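PDB 1O50: CBS domain-containing predicted protein TM0935 from Thermotoga maritima, which is of unknown function but, as a tandem CBS-domain protein, may sense adenosine-containing ligands through its paired domains as a regulatory module. Local coordinates for residues 27-32 with 96-101; 50-55 with 126-131; 57-62 with 136-141; 107-112 with 132-137. All blocks are in the same frame, centred on the assembly; numbering follows the deposited sequence. Where two conformers were deposited one is given.

Contact 1: 27-32 with 96-101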
loop_
_atom_site.group_PDB
_atom_site.type_symbol
_atom_site.label_atom_id
_atom_site.label_comp_id
_atom_site.label_asym_id
_atom_site.label_seq_id
_atom_site.Cartn_x
_atom_site.Cartn_y
_atom_site.Cartn_z
ATOM N N THR A 27 -3.733 13.122 4.588
ATOM C CA THR A 27 -4.639 12.816 5.684
ATOM C C THR A 27 -3.946 13.001 7.003
ATOM O O THR A 27 -3.074 12.221 7.352
ATOM C CB THR A 27 -5.090 11.370 5.605
ATOM O OG1 THR A 27 -5.916 11.222 4.449
ATOM C CG2 THR A 27 -5.989 11.009 6.798
ATOM N N VAL A 28 -4.400 14.002 7.738
ATOM C CA VAL A 28 -3.762 14.457 8.953
ATOM C C VAL A 28 -4.748 14.430 10.162
ATOM O O VAL A 28 -5.801 15.085 10.133
ATOM C CB VAL A 28 -3.282 15.933 8.816
ATOM C CG1 VAL A 28 -2.448 16.305 9.997
ATOM C CG2 VAL A 28 -2.481 16.144 7.556
ATOM N N VAL A 29 -4.328 13.721 11.223
ATOM C CA VAL A 29 -5.061 13.565 12.475
ATOM C C VAL A 29 -4.268 14.183 13.634
ATOM O O VAL A 29 -3.138 14.624 13.465
ATOM C CB VAL A 29 -5.373 12.073 12.767
ATOM C CG1 VAL A 29 -6.239 11.470 11.637
ATOM C CG2 VAL A 29 -4.143 11.265 12.917
ATOM N N GLU A 30 -4.930 14.264 14.782
ATOM C CA GLU A 30 -4.365 14.737 16.047
ATOM C C GLU A 30 -3.971 13.533 16.894
ATOM O O GLU A 30 -4.400 12.435 16.624
ATOM C CB GLU A 30 -5.414 15.550 16.802
ATOM C CG GLU A 30 -5.817 16.876 16.153
ATOM C CD GLU A 30 -4.746 17.949 16.229
ATOM O OE1 GLU A 30 -4.298 18.415 15.151
ATOM O OE2 GLU A 30 -4.335 18.344 17.357
ATOM N N GLU A 31 -3.189 13.745 17.937
ATOM C CA GLU A 31 -2.670 12.651 18.778
ATOM C C GLU A 31 -3.761 11.852 19.516
ATOM O O GLU A 31 -3.610 10.632 19.767
ATOM C CB GLU A 31 -1.669 13.228 19.788
ATOM C CG GLU A 31 -0.328 13.588 19.185
ATOM C CD GLU A 31 0.588 14.246 20.194
ATOM O OE1 GLU A 31 0.147 14.566 21.307
ATOM O OE2 GLU A 31 1.760 14.447 19.889
ATOM N N ASP A 32 -4.859 12.526 19.852
ATOM C CA ASP A 32 -5.966 11.883 20.577
ATOM C C ASP A 32 -7.074 11.394 19.662
ATOM O O ASP A 32 -8.149 11.042 20.123
ATOM C CB ASP A 32 -6.570 12.805 21.641
ATOM C CG ASP A 32 -7.245 14.037 21.054
ATOM O OD1 ASP A 32 -7.144 14.283 19.852
ATOM O OD2 ASP A 32 -7.908 14.840 21.728
ATOM N N LYS A 96 -6.693 3.543 22.493
ATOM C CA LYS A 96 -6.931 3.277 21.084
ATOM C C LYS A 96 -6.960 4.586 20.272
ATOM O O LYS A 96 -7.958 4.968 19.685
ATOM C CB LYS A 96 -8.204 2.436 20.931
ATOM C CG LYS A 96 -8.097 1.062 21.661
ATOM C CD LYS A 96 -9.419 0.655 22.317
ATOM C CE LYS A 96 -9.192 -0.548 23.207
ATOM N NZ LYS A 96 -10.461 -1.072 23.822
ATOM N N ASN A 97 -5.852 5.296 20.275
ATOM C CA ASN A 97 -5.761 6.528 19.507
ATOM C C ASN A 97 -4.454 6.604 18.686
ATOM O O ASN A 97 -3.592 5.722 18.782
ATOM C CB ASN A 97 -6.011 7.761 20.389
ATOM C CG ASN A 97 -4.941 7.974 21.492
ATOM O OD1 ASN A 97 -3.775 7.636 21.348
ATOM N ND2 ASN A 97 -5.355 8.604 22.562
ATOM N N ALA A 98 -4.341 7.641 17.867
ATOM C CA ALA A 98 -3.153 7.860 17.068
ATOM C C ALA A 98 -1.856 7.867 17.868
ATOM O O ALA A 98 -0.866 7.272 17.435
ATOM C CB ALA A 98 -3.288 9.193 16.338
ATOM N N SER A 99 -1.809 8.523 19.019
ATOM C CA SER A 99 -0.513 8.623 19.736
ATOM C C SER A 99 0.071 7.300 20.257
ATOM O O SER A 99 1.279 7.209 20.544
ATOM C CB SER A 99 -0.563 9.662 20.867
ATOM O OG SER A 99 -1.473 9.294 21.857
ATOM N N GLU A 100 -0.783 6.303 20.439
ATOM C CA GLU A 100 -0.356 4.987 20.905
ATOM C C GLU A 100 0.294 4.170 19.817
ATOM O O GLU A 100 1.087 3.245 20.122
ATOM C CB GLU A 100 -1.566 4.181 21.402
ATOM C CG GLU A 100 -2.136 4.632 22.724
ATOM C CD GLU A 100 -3.246 3.728 23.280
ATOM O OE1 GLU A 100 -4.086 3.168 22.506
ATOM O OE2 GLU A 100 -3.316 3.664 24.531
ATOM N N ILE A 101 -0.115 4.418 18.570
ATOM C CA ILE A 101 0.440 3.718 17.399
ATOM C C ILE A 101 1.361 4.504 16.422
ATOM O O ILE A 101 1.952 3.879 15.548
ATOM C CB ILE A 101 -0.688 3.013 16.609
ATOM C CG1 ILE A 101 -1.711 3.967 16.040
ATOM C CG2 ILE A 101 -1.379 2.050 17.528
ATOM C CD1 ILE A 101 -2.598 3.322 14.941
HETATM O O HOH W 1 -8.128 9.729 22.424
#

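Contact 2: 50-55 with 126-131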
loop_
_atom_site.group_PDB
_atom_site.type_symbol
_atom_site.label_atom_id
_atom_site.label_comp_id
_atom_site.label_asym_id
_atom_site.label_seq_id
_atom_site.Cartn_x
_atom_site.Cartn_y
_atom_site.Cartn_z
ATOM N N THR A 50 -0.584 6.395 3.960
ATOM C CA THR A 50 0.020 6.807 5.214
ATOM C C THR A 50 -0.811 7.967 5.809
ATOM O O THR A 50 -1.099 8.973 5.117
ATOM C CB THR A 50 1.501 7.240 5.039
ATOM O OG1 THR A 50 2.288 6.213 4.382
ATOM C CG2 THR A 50 2.173 7.390 6.428
ATOM N N VAL A 51 -1.218 7.802 7.079
ATOM C CA VAL A 51 -1.780 8.869 7.890
ATOM C C VAL A 51 -0.711 9.623 8.686
ATOM O O VAL A 51 0.179 9.024 9.271
ATOM C CB VAL A 51 -2.908 8.319 8.811
ATOM C CG1 VAL A 51 -3.434 9.425 9.703
ATOM C CG2 VAL A 51 -4.061 7.747 7.936
ATOM N N TYR A 52 -0.831 10.933 8.713
ATOM C CA TYR A 52 0.079 11.781 9.470
ATOM C C TYR A 52 -0.630 12.282 10.720
ATOM O O TYR A 52 -1.852 12.431 10.737
ATOM C CB TYR A 52 0.563 12.981 8.628
ATOM C CG TYR A 52 1.005 12.569 7.230
ATOM C CD1 TYR A 52 1.925 11.533 7.057
ATOM C CD2 TYR A 52 0.510 13.197 6.083
ATOM C CE1 TYR A 52 2.321 11.129 5.806
ATOM C CE2 TYR A 52 0.925 12.781 4.803
ATOM C CZ TYR A 52 1.827 11.753 4.691
ATOM O OH TYR A 52 2.251 11.334 3.460
ATOM N N VAL A 53 0.177 12.579 11.732
ATOM C CA VAL A 53 -0.267 13.089 13.021
ATOM C C VAL A 53 0.464 14.402 13.288
ATOM O O VAL A 53 1.703 14.469 13.272
ATOM C CB VAL A 53 0.032 12.051 14.169
ATOM C CG1 VAL A 53 -0.590 12.500 15.505
ATOM C CG2 VAL A 53 -0.453 10.681 13.791
ATOM N N ALA A 54 -0.314 15.449 13.522
ATOM C CA ALA A 54 0.230 16.760 13.783
ATOM C C ALA A 54 -0.173 17.267 15.170
ATOM O O ALA A 54 -1.116 16.764 15.798
ATOM C CB ALA A 54 -0.218 17.730 12.715
ATOM N N ARG A 55 0.573 18.265 15.643
ATOM C CA ARG A 55 0.296 18.913 16.896
ATOM C C ARG A 55 0.760 20.349 16.727
ATOM O O ARG A 55 1.946 20.591 16.506
ATOM C CB ARG A 55 1.086 18.211 18.009
ATOM C CG ARG A 55 0.484 18.307 19.419
ATOM C CD ARG A 55 1.531 18.490 20.520
ATOM N NE ARG A 55 2.763 17.745 20.253
ATOM N N ILE A 126 7.078 1.966 3.388
ATOM C CA ILE A 126 5.922 2.847 3.264
ATOM C C ILE A 126 5.752 3.283 1.787
ATOM O O ILE A 126 6.696 3.216 1.028
ATOM C CB ILE A 126 6.099 4.094 4.194
ATOM C CG1 ILE A 126 7.287 4.922 3.745
ATOM C CG2 ILE A 126 6.279 3.679 5.699
ATOM C CD1 ILE A 126 7.668 6.046 4.661
ATOM N N GLN A 127 4.561 3.706 1.391
ATOM C CA GLN A 127 4.259 4.175 0.044
ATOM C C GLN A 127 3.670 5.601 -0.031
ATOM O O GLN A 127 3.064 5.991 -1.048
ATOM C CB GLN A 127 3.326 3.166 -0.638
ATOM C CG GLN A 127 3.981 1.797 -0.748
ATOM C CD GLN A 127 3.293 0.851 -1.655
ATOM O OE1 GLN A 127 2.864 1.237 -2.711
ATOM N NE2 GLN A 127 3.263 -0.440 -1.288
ATOM N N GLU A 128 3.821 6.389 1.034
ATOM C CA GLU A 128 3.316 7.776 1.033
ATOM C C GLU A 128 4.032 8.482 2.137
ATOM O O GLU A 128 4.165 7.960 3.250
ATOM C CB GLU A 128 1.822 7.867 1.279
ATOM C CG GLU A 128 1.241 9.247 1.053
ATOM C CD GLU A 128 -0.237 9.375 1.337
ATOM O OE1 GLU A 128 -0.862 8.382 1.661
ATOM O OE2 GLU A 128 -0.805 10.490 1.209
ATOM N N MET A 129 4.536 9.656 1.804
ATOM C CA MET A 129 5.373 10.425 2.688
ATOM C C MET A 129 4.957 11.835 2.524
ATOM O O MET A 129 4.601 12.235 1.427
ATOM C CB MET A 129 6.835 10.352 2.264
ATOM C CG MET A 129 7.566 9.225 2.818
ATOM S SD MET A 129 9.331 9.197 2.437
ATOM C CE MET A 129 9.213 9.123 0.761
ATOM N N PRO A 130 5.083 12.639 3.588
ATOM C CA PRO A 130 4.762 14.054 3.494
ATOM C C PRO A 130 5.985 14.804 3.019
ATOM O O PRO A 130 7.100 14.342 3.221
ATOM C CB PRO A 130 4.433 14.410 4.943
ATOM C CG PRO A 130 5.340 13.560 5.731
ATOM C CD PRO A 130 5.530 12.290 4.952
ATOM N N VAL A 131 5.762 15.950 2.384
ATOM C CA VAL A 131 6.827 16.858 2.004
ATOM C C VAL A 131 6.733 18.023 2.974
ATOM O O VAL A 131 5.677 18.619 3.135
ATOM C CB VAL A 131 6.669 17.337 0.540
ATOM C CG1 VAL A 131 7.823 18.203 0.131
ATOM C CG2 VAL A 131 6.499 16.106 -0.403
HETATM O O HOH W 2 2.732 3.579 3.672
HETATM O O HOH W 3 -2.165 10.847 3.602
#

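Contact 3: 57-62 with 136-141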
loop_
_atom_site.group_PDB
_atom_site.type_symbol
_atom_site.label_atom_id
_atom_site.label_comp_id
_atom_site.label_asym_id
_atom_site.label_seq_id
_atom_site.Cartn_x
_atom_site.Cartn_y
_atom_site.Cartn_z
ATOM N N ASN A 57 0.157 22.203 14.144
ATOM C CA ASN A 57 0.611 22.270 12.745
ATOM C C ASN A 57 2.003 21.728 12.430
ATOM O O ASN A 57 2.481 21.904 11.316
ATOM C CB ASN A 57 0.468 23.691 12.191
ATOM C CG ASN A 57 -0.957 24.018 11.862
ATOM O OD1 ASN A 57 -1.628 23.239 11.155
ATOM N ND2 ASN A 57 -1.457 25.145 12.390
ATOM N N LYS A 58 2.624 21.048 13.396
ATOM C CA LYS A 58 3.915 20.403 13.215
ATOM C C LYS A 58 3.700 18.917 13.034
ATOM O O LYS A 58 2.843 18.341 13.663
ATOM C CB LYS A 58 4.800 20.636 14.438
ATOM C CG LYS A 58 4.915 22.102 14.864
ATOM C CD LYS A 58 5.560 22.939 13.782
ATOM C CE LYS A 58 5.979 24.320 14.288
ATOM N NZ LYS A 58 6.817 25.041 13.265
ATOM N N LEU A 59 4.467 18.298 12.151
ATOM C CA LEU A 59 4.440 16.845 11.960
ATOM C C LEU A 59 5.114 16.110 13.143
ATOM O O LEU A 59 6.265 16.345 13.444
ATOM C CB LEU A 59 5.139 16.517 10.650
ATOM C CG LEU A 59 5.186 15.054 10.253
ATOM C CD1 LEU A 59 3.783 14.553 9.904
ATOM C CD2 LEU A 59 6.164 14.888 9.108
ATOM N N VAL A 60 4.376 15.219 13.807
ATOM C CA VAL A 60 4.899 14.476 14.950
ATOM C C VAL A 60 4.834 12.963 14.840
ATOM O O VAL A 60 5.514 12.291 15.585
ATOM C CB VAL A 60 4.284 14.929 16.334
ATOM C CG1 VAL A 60 4.569 16.397 16.581
ATOM C CG2 VAL A 60 2.813 14.653 16.415
ATOM N N GLY A 61 4.041 12.400 13.932
ATOM C CA GLY A 61 4.117 10.964 13.741
ATOM C C GLY A 61 3.501 10.536 12.435
ATOM O O GLY A 61 2.874 11.327 11.734
ATOM N N MET A 62 3.580 9.256 12.137
ATOM C CA MET A 62 2.912 8.763 10.949
ATOM C C MET A 62 2.361 7.368 11.207
ATOM O O MET A 62 2.821 6.654 12.037
ATOM C CB MET A 62 3.904 8.764 9.752
ATOM C CG MET A 62 5.008 7.688 9.887
ATOM S SD MET A 62 6.171 7.480 8.454
ATOM C CE MET A 62 7.044 5.908 8.885
ATOM N N GLY A 136 9.105 21.891 10.038
ATOM C CA GLY A 136 8.325 20.712 10.366
ATOM C C GLY A 136 6.870 20.740 9.928
ATOM O O GLY A 136 6.050 19.965 10.443
ATOM N N GLU A 137 6.546 21.581 8.952
ATOM C CA GLU A 137 5.168 21.750 8.500
ATOM C C GLU A 137 4.935 21.143 7.134
ATOM O O GLU A 137 5.799 21.192 6.270
ATOM C CB GLU A 137 4.784 23.227 8.515
ATOM C CG GLU A 137 4.852 23.802 9.922
ATOM C CD GLU A 137 4.238 25.186 10.062
ATOM O OE1 GLU A 137 3.786 25.755 9.037
ATOM O OE2 GLU A 137 4.224 25.703 11.209
ATOM N N ILE A 138 3.755 20.562 6.961
ATOM C CA ILE A 138 3.386 19.866 5.728
ATOM C C ILE A 138 3.007 20.840 4.601
ATOM O O ILE A 138 2.098 21.657 4.743
ATOM C CB ILE A 138 2.265 18.827 5.986
ATOM C CG1 ILE A 138 2.735 17.809 7.019
ATOM C CG2 ILE A 138 1.867 18.091 4.672
ATOM C CD1 ILE A 138 1.679 16.815 7.418
ATOM N N VAL A 139 3.747 20.745 3.497
ATOM C CA VAL A 139 3.560 21.613 2.338
ATOM C C VAL A 139 3.167 20.836 1.071
ATOM O O VAL A 139 2.839 21.424 0.055
ATOM C CB VAL A 139 4.836 22.454 2.067
ATOM C CG1 VAL A 139 5.060 23.497 3.197
ATOM C CG2 VAL A 139 6.049 21.555 1.907
ATOM N N GLY A 140 3.217 19.513 1.134
ATOM C CA GLY A 140 2.850 18.678 -0.004
ATOM C C GLY A 140 2.890 17.211 0.362
ATOM O O GLY A 140 3.126 16.883 1.509
ATOM N N ASP A 141 2.679 16.331 -0.621
ATOM C CA ASP A 141 2.586 14.883 -0.388
ATOM C C ASP A 141 3.271 14.097 -1.531
ATOM O O ASP A 141 3.342 14.554 -2.669
ATOM C CB ASP A 141 1.080 14.531 -0.296
ATOM C CG ASP A 141 0.801 13.282 0.450
ATOM O OD1 ASP A 141 1.599 12.899 1.342
ATOM O OD2 ASP A 141 -0.199 12.584 0.160
HETATM O O HOH W 4 1.511 20.973 9.030
#

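Contact 4: 107-112 with 132-137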
loop_
_atom_site.group_PDB
_atom_site.type_symbol
_atom_site.label_atom_id
_atom_site.label_comp_id
_atom_site.label_asym_id
_atom_site.label_seq_id
_atom_site.Cartn_x
_atom_site.Cartn_y
_atom_site.Cartn_z
ATOM N N TYR A 107 10.182 11.732 6.246
ATOM C CA TYR A 107 9.665 12.746 5.344
ATOM C C TYR A 107 10.688 13.168 4.280
ATOM O O TYR A 107 11.870 12.839 4.379
ATOM C CB TYR A 107 9.225 13.953 6.169
ATOM C CG TYR A 107 10.293 14.486 7.071
ATOM C CD1 TYR A 107 11.256 15.354 6.595
ATOM C CD2 TYR A 107 10.334 14.129 8.424
ATOM C CE1 TYR A 107 12.246 15.857 7.436
ATOM C CE2 TYR A 107 11.312 14.603 9.267
ATOM C CZ TYR A 107 12.265 15.474 8.773
ATOM O OH TYR A 107 13.233 15.965 9.606
ATOM N N VAL A 108 10.217 13.911 3.277
ATOM C CA VAL A 108 11.093 14.474 2.260
ATOM C C VAL A 108 10.950 16.008 2.175
ATOM O O VAL A 108 10.100 16.583 2.814
ATOM C CB VAL A 108 10.897 13.781 0.892
ATOM C CG1 VAL A 108 11.319 12.303 0.987
ATOM C CG2 VAL A 108 9.474 13.883 0.372
ATOM N N HIS A 109 11.816 16.648 1.404
ATOM C CA HIS A 109 11.672 18.063 1.059
ATOM C C HIS A 109 11.510 18.191 -0.447
ATOM O O HIS A 109 11.752 17.260 -1.167
ATOM C CB HIS A 109 12.900 18.862 1.479
ATOM C CG HIS A 109 13.242 18.746 2.930
ATOM N ND1 HIS A 109 12.492 19.341 3.922
ATOM C CD2 HIS A 109 14.280 18.143 3.556
ATOM C CE1 HIS A 109 13.052 19.111 5.096
ATOM N NE2 HIS A 109 14.128 18.371 4.902
ATOM N N MET A 110 11.151 19.378 -0.912
ATOM C CA MET A 110 10.986 19.657 -2.348
ATOM C C MET A 110 12.254 19.379 -3.178
ATOM O O MET A 110 12.178 18.885 -4.317
ATOM C CB MET A 110 10.508 21.111 -2.549
ATOM C CG MET A 110 9.047 21.340 -2.171
ATOM S SD MET A 110 7.956 20.343 -3.155
ATOM C CE MET A 110 6.358 20.495 -2.252
ATOM N N ASP A 111 13.411 19.668 -2.591
ATOM C CA ASP A 111 14.685 19.570 -3.291
ATOM C C ASP A 111 15.313 18.186 -3.114
ATOM O O ASP A 111 16.350 17.901 -3.682
ATOM C CB ASP A 111 15.606 20.756 -2.913
ATOM C CG ASP A 111 15.081 22.113 -3.467
ATOM O OD1 ASP A 111 15.383 23.194 -2.876
ATOM O OD2 ASP A 111 14.352 22.193 -4.491
ATOM N N THR A 112 14.652 17.305 -2.373
ATOM C CA THR A 112 15.145 15.940 -2.191
ATOM C C THR A 112 15.197 15.185 -3.519
ATOM O O THR A 112 14.207 15.199 -4.271
ATOM C CB THR A 112 14.217 15.182 -1.216
ATOM O OG1 THR A 112 14.210 15.857 0.045
ATOM C CG2 THR A 112 14.738 13.804 -0.903
ATOM N N VAL A 132 7.833 18.324 3.643
ATOM C CA VAL A 132 7.810 19.285 4.721
ATOM C C VAL A 132 8.748 20.434 4.398
ATOM O O VAL A 132 9.683 20.286 3.609
ATOM C CB VAL A 132 8.189 18.655 6.107
ATOM C CG1 VAL A 132 7.292 17.468 6.437
ATOM C CG2 VAL A 132 9.677 18.250 6.180
ATOM N N ASP A 133 8.482 21.576 5.016
ATOM C CA ASP A 133 9.355 22.722 4.891
ATOM C C ASP A 133 10.363 22.624 6.020
ATOM O O ASP A 133 10.539 21.551 6.592
ATOM C CB ASP A 133 8.558 24.034 4.877
ATOM C CG ASP A 133 7.782 24.303 6.171
ATOM O OD1 ASP A 133 7.998 23.622 7.199
ATOM O OD2 ASP A 133 6.927 25.214 6.230
ATOM N N GLU A 134 11.033 23.719 6.348
ATOM C CA GLU A 134 12.152 23.640 7.272
ATOM C C GLU A 134 11.748 23.812 8.720
ATOM O O GLU A 134 12.607 23.820 9.593
ATOM C CB GLU A 134 13.221 24.680 6.924
ATOM C CG GLU A 134 14.624 24.104 7.045
ATOM C CD GLU A 134 14.988 23.209 5.865
ATOM O OE1 GLU A 134 14.719 21.986 5.906
ATOM O OE2 GLU A 134 15.547 23.746 4.888
ATOM N N LYS A 135 10.450 23.955 8.972
ATOM C CA LYS A 135 9.945 24.132 10.332
ATOM C C LYS A 135 8.940 23.045 10.674
ATOM O O LYS A 135 8.051 23.236 11.501
ATOM C CB LYS A 135 9.369 25.546 10.534
ATOM C CG LYS A 135 8.268 25.977 9.559
ATOM C CD LYS A 135 7.964 27.473 9.755
ATOM C CE LYS A 135 6.735 27.941 8.971
ATOM N NZ LYS A 135 7.003 28.141 7.517
ATOM N N GLY A 136 9.105 21.891 10.038
ATOM C CA GLY A 136 8.325 20.712 10.366
ATOM C C GLY A 136 6.870 20.740 9.928
ATOM O O GLY A 136 6.050 19.965 10.443
ATOM N N GLU A 137 6.546 21.581 8.952
ATOM C CA GLU A 137 5.168 21.750 8.500
ATOM C C GLU A 137 4.935 21.143 7.134
ATOM O O GLU A 137 5.799 21.192 6.270
ATOM C CB GLU A 137 4.784 23.227 8.515
ATOM C CG GLU A 137 4.852 23.802 9.922
ATOM C CD GLU A 137 4.238 25.186 10.062
ATOM O OE1 GLU A 137 3.786 25.755 9.037
ATOM O OE2 GLU A 137 4.224 25.703 11.209
HETATM O O HOH W 5 10.220 21.490 1.097
#

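Contact 1: 27-32 with 96-101
The amide of N97 lies flat beneath the turn at E31 and D32: E31 O sits over one face, 3.4 Å from N97 CG, and D32 CA leans over the same face. Round the ends of the amide the partners differ. N97 ND2 gives a proton to a water at 3.0 Å, and this water in turn donates to D32 O. N97 OD1 takes the hydroxyl of S99 (OG to OD1 2.9 Å), which arrives from above the amide plane, 38° out of it, and it also accepts a weak bond from E100 N. That last bond makes N97 the N-cap of the short helix 98-101. With chi1 at 65°, CG is tucked between the backbone N and carbonyl carbon, which turns the amide back over the start of the helix.

The one direct hydrogen bond across the contact runs from S99 N to E31 O (2.9 Å), in the carbonyl plane and on a lone pair. Carbon atoms pack beside it. E31 CB meets S99 CB at 3.9 Å, the A98 CB methyl presses on the carbonyl oxygen E30 O at 3.4 Å, and V29 CG2 reaches A98 CB at 4.1 Å. A98 also touches I38 and I63, so this short, weakly bonded helix packs against helix 35-44 and strand 58-64 of the first CBS domain.

E31 O and N97 OD1 are both acceptors, so their closeness brings no bond; cohesion rests on one backbone N-H, a bridging water and a few van der Waals contacts, with the amide's rotation fixed by donors to OD1 and by the water at ND2.

Contact 2: 50-55 with 126-131
Two hydrogen bonds tie T50 to E128. The hydroxyl of T50 donates to the backbone carbonyl of E128 (OG1 to O 2.8 Å), and T50 N gives its proton to E128 OE1 at 3.1 Å, meeting that oxygen from 38° above the carboxylate plane. E128 OE1 also accepts from R49 N, so one buried oxygen is gripped by two successive backbone N-H groups. CG of E128 stands anti to the backbone N and the rest of the chain is extended, which carries the carboxylate alongside T50 in the opposite direction. E128 OE2 lies close to D141 OD2, and the two acids may share a proton. One water links T50 OG1 with Q127 N, and another lies near T50 O and E128 OE2.

Farther along, the Y52 hydroxyl is bonded to D141 OD1. Its oxygen also packs close to the M129-P130 peptide and lies 3.3 Å from E128 CG. P130 covers one face of the Y52 ring in a CH-pi contact, CB standing 3.9 Å from the ring centroid and 17° off its normal, while CD touches Y52 CE1 at 3.5 Å. On the opposite face lies T50 O, offset toward the rim.

Strands 50-55 and 128-131 approach to 7.1 Å with 37° between their directions, too far apart for backbone pairing. The sheets they belong to, one from each CBS domain, meet instead through side chains, the face-to-face association of a CBS-domain pair, or Bateman module, here with all its touching residues buried.

Contact 3: 57-62 with 136-141
A single backbone bond joins the two hairpins, L59 N to G136 O at 2.9 Å, almost straight (172°), with K58 CA adding a CA-H...O contact to the same oxygen. A water carries a second link, donating to N57 O and accepting from I138 N. Among the side chains, K58 bends at chi2 (-63°) and swings its amine across E137. The salt bridge is long and weak, K58 NZ to E137 OE2 3.4 Å; the lysine's firmer hold is its hydrogen bond to K135 O. E137 CG rests 3.3 Å from N57 O. Cutting E137 back to an alanine would probably leave the K58 amine without its acidic mate and uncover N57 O on that side. Farther in, L59 and I138 cross at about a right angle, their CD1 atoms 4.0 Å apart.

Each segment then runs into a classic beta bulge: V60 and G61 face V53, V139 and G140 face V131, the same feature in both CBS domains. L59 reaches across from strand 58-64 to P130 and V132 of strand 128-132, and both L59 and I138 pack on Y52 of strand 50-55.

Contact 4: 107-112 with 132-137
H109 points the ND1 edge of its ring at V132 O, and the two side chains lie at a slant to each other. ND1 donates to V132 O at 3.0 Å, with the oxygen near the imidazole plane (14° out of it) while the N-H comes down from 47° above the carbonyl plane. A water that accepts from M110 N donates to the same V132 O, so this carbonyl is held by two donors. The E134 carboxylate stands steeply against the imidazole, planes 73° apart, with OE1 3.4 Å from H109 CE1.

V132 offers one methyl to two rings: CG2 touches Y107 CD1 at 3.3 Å, a tight approach at roughly a right angle, and H109 CE1 at 3.6 Å. A leucine in place of H109 would probably leave V132 O with one donor fewer and E134 without its ring neighbour.

Beneath these side chains the backbones bond like a short parallel pair, although 107-112 is not a regular strand. V108 N donates to P130 O and V132 N to V108 O (3.0 Å), matching the way residues 27-29 lie beside strand 50-55 in the first CBS domain. A type I turn from H109 to T112 follows, fastened by H109 N to T112 OG1.

Across from it, D133 builds an Asx turn that shapes the hairpin loop to strand 138-143. Its OD1 accepts K135 N and E137 N from opposite faces of the carboxylate, while OD2 forms a salt bridge with K135 NZ at 3.2 Å.

The centre of contact 2 lies about 3 Å from that of the chain, and the others spread from it. Contact 3 is about 7 Å away between centres, on the next strands of the same two sheets; contacts 1 and 4 are about 21 Å apart between centres. Backbone bonds connect contact 1 to contact 2 through strands 27-29 and 50-55, and D141 ties contact 3 to Y52. Along the chain, the segments of contacts 1, 2 and 3 alternate; contact 1 closes before contact 4 opens, and contacts 3 and 4 end together, sharing G136 and E137. Contacts 2 and 3 join the two CBS domains, contact 1 brings 96-101 back onto the first, and contact 4 stays within the second.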